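Local structure of nicotinamide-nucleotide adenylyltransferase NadR family / Ribosylnicotinamide kinase (6GYE) at residues A[44-49]-A[80-85]. The protein binds nicotinamide riboside and probably phosphorylates it and adenylylates the resulting nicotinamide mononucleotide to make NAD+. Numbering follows the deposited sequence. Where two conformers were deposited one is given.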
loop_
_atom_site.group_PDB
_atom_site.type_symbol
_atom_site.label_atom_id
_atom_site.label_comp_id
_atom_site.label_asym_id
_atom_site.label_seq_id
_atom_site.Cartn_x
_atom_site.Cartn_y
_atom_site.Cartn_z
ATOM N N VAL A 44 -7.396 -13.096 23.360
ATOM C CA VAL A 44 -6.025 -12.759 22.999
ATOM C C VAL A 44 -5.914 -11.250 22.867
ATOM O O VAL A 44 -6.748 -10.616 22.208
ATOM C CB VAL A 44 -5.591 -13.438 21.684
ATOM C CG1 VAL A 44 -4.221 -12.948 21.242
ATOM C CG2 VAL A 44 -5.585 -14.945 21.831
ATOM N N LEU A 45 -4.874 -10.684 23.468
ATOM C CA LEU A 45 -4.497 -9.292 23.265
ATOM C C LEU A 45 -3.279 -9.251 22.344
ATOM O O LEU A 45 -2.218 -9.783 22.696
ATOM C CB LEU A 45 -4.186 -8.619 24.598
ATOM C CG LEU A 45 -3.879 -7.121 24.556
ATOM C CD1 LEU A 45 -5.063 -6.352 23.997
ATOM C CD2 LEU A 45 -3.527 -6.602 25.932
ATOM N N LEU A 46 -3.436 -8.655 21.156
ATOM C CA LEU A 46 -2.314 -8.443 20.252
ATOM C C LEU A 46 -1.626 -7.142 20.612
ATOM O O LEU A 46 -2.284 -6.105 20.717
ATOM C CB LEU A 46 -2.751 -8.391 18.793
ATOM C CG LEU A 46 -3.450 -9.612 18.210
ATOM C CD1 LEU A 46 -3.686 -9.423 16.699
ATOM C CD2 LEU A 46 -2.661 -10.884 18.521
ATOM N N VAL A 47 -0.315 -7.192 20.835
ATOM C CA VAL A 47 0.423 -5.982 21.174
ATOM C C VAL A 47 1.297 -5.593 19.990
ATOM O O VAL A 47 2.204 -6.334 19.605
ATOM C CB VAL A 47 1.239 -6.144 22.459
ATOM C CG1 VAL A 47 2.052 -4.892 22.711
ATOM C CG2 VAL A 47 0.300 -6.372 23.628
ATOM N N VAL A 48 0.986 -4.447 19.388
ATOM C CA VAL A 48 1.799 -3.855 18.333
ATOM C C VAL A 48 2.775 -2.918 19.009
ATOM O O VAL A 48 2.354 -1.919 19.607
ATOM C CB VAL A 48 0.945 -3.065 17.330
ATOM C CG1 VAL A 48 1.751 -2.786 16.075
ATOM C CG2 VAL A 48 -0.355 -3.760 17.037
ATOM N N SER A 49 4.066 -3.221 18.922
ATOM C CA SER A 49 5.062 -2.346 19.521
ATOM C C SER A 49 5.770 -1.541 18.437
ATOM O O SER A 49 5.812 -1.937 17.266
ATOM C CB SER A 49 6.065 -3.150 20.354
ATOM O OG SER A 49 6.696 -4.126 19.558
ATOM N N ILE A 80 -10.487 -11.286 20.198
ATOM C CA ILE A 80 -9.175 -10.764 19.825
ATOM C C ILE A 80 -9.226 -9.246 19.835
ATOM O O ILE A 80 -9.985 -8.642 19.073
ATOM C CB ILE A 80 -8.688 -11.286 18.462
ATOM C CG1 ILE A 80 -8.565 -12.810 18.465
ATOM C CG2 ILE A 80 -7.325 -10.688 18.112
ATOM C CD1 ILE A 80 -8.196 -13.379 17.120
ATOM N N LYS A 81 -8.414 -8.638 20.694
ATOM C CA LYS A 81 -8.275 -7.196 20.812
ATOM C C LYS A 81 -6.878 -6.794 20.359
ATOM O O LYS A 81 -5.916 -7.541 20.551
ATOM C CB LYS A 81 -8.511 -6.741 22.258
ATOM C CG LYS A 81 -8.451 -5.227 22.490
ATOM C CD LYS A 81 -9.670 -4.526 21.919
ATOM C CE LYS A 81 -9.657 -3.021 22.185
ATOM N NZ LYS A 81 -10.839 -2.378 21.541
ATOM N N VAL A 82 -6.776 -5.612 19.753
ATOM C CA VAL A 82 -5.515 -5.069 19.249
ATOM C C VAL A 82 -5.187 -3.808 20.028
ATOM O O VAL A 82 -6.032 -2.904 20.142
ATOM C CB VAL A 82 -5.576 -4.744 17.744
ATOM C CG1 VAL A 82 -4.274 -4.075 17.315
ATOM C CG2 VAL A 82 -5.831 -6.002 16.923
ATOM N N SER A 83 -3.961 -3.737 20.543
ATOM C CA SER A 83 -3.526 -2.624 21.373
ATOM C C SER A 83 -2.112 -2.214 20.980
ATOM O O SER A 83 -1.362 -2.981 20.369
ATOM C CB SER A 83 -3.578 -2.985 22.860
ATOM O OG SER A 83 -2.612 -3.975 23.165
ATOM N N MET A 84 -1.751 -0.993 21.360
ATOM C CA MET A 84 -0.521 -0.347 20.934
ATOM C C MET A 84 0.409 -0.197 22.127
ATOM O O MET A 84 -0.011 0.309 23.175
ATOM C CB MET A 84 -0.839 1.029 20.346
ATOM C CG MET A 84 0.067 1.504 19.243
ATOM S SD MET A 84 -0.464 3.096 18.573
ATOM C CE MET A 84 0.189 4.215 19.805
ATOM N N LEU A 85 1.666 -0.648 21.975
ATOM C CA LEU A 85 2.720 -0.424 22.968
ATOM C C LEU A 85 3.725 0.557 22.380
ATOM O O LEU A 85 4.574 0.176 21.573
ATOM C CB LEU A 85 3.418 -1.712 23.385
ATOM C CG LEU A 85 4.519 -1.471 24.433
ATOM C CD1 LEU A 85 3.955 -0.724 25.623
ATOM C CD2 LEU A 85 5.130 -2.760 24.907
#
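Leu46 and Ser83 hold the middle of a parallel strand pair, one edge of the five-stranded sheet in the N-terminal Rossmann-like domain, consistent with a nucleotidyltransferase fold. Strand 80-86 is outermost within the chain; strand 43-50 lies between it and strand 15-21. The short segments cross at -32°, the twist of the pair, and five backbone hydrogen bonds tie them, running from Lys81 N to Val44 O at one end to Leu85 N to Val48 O, 2.8 Å, at the other. Leu46 O takes two donors from one residue: Ser83 N at 2.9 Å and, in the conformer given, Ser83 OG in a long bond of 3.3 Å. That hydroxyl stands above the carbonyl plane, 38° out of it, with chi1 at 67° placing OG between the backbone N and carbonyl carbon.

Packing is dense on both faces. On one, Leu46 CD1 faces CG2 of both Ile80 and Val82, 4.0 Å from the latter, while CG1 of Val82 reaches on to CG2 of Val48; helices 28-40 and 63-73 cover this layer. On the other, Leu45 CD1 rests 3.5 Å from Ser83 OG in the same conformer, and Leu85, beneath helix 95-110, is met through its CB by Val47 CG1.

The more open side is the margin of strand 80-86. In the conformer given, Lys81 leans its CB and CG on Leu45 CD1 before its chain, bent at chi2, carries the amine away from strand 44-49, and partly exposed Met84 adds little side-chain contact. On this side Val82 O is taken by Arg71 NE. The nearest side-chain approach of Met84 to 44-49 is its CG, 4.1 Å from Val48 O.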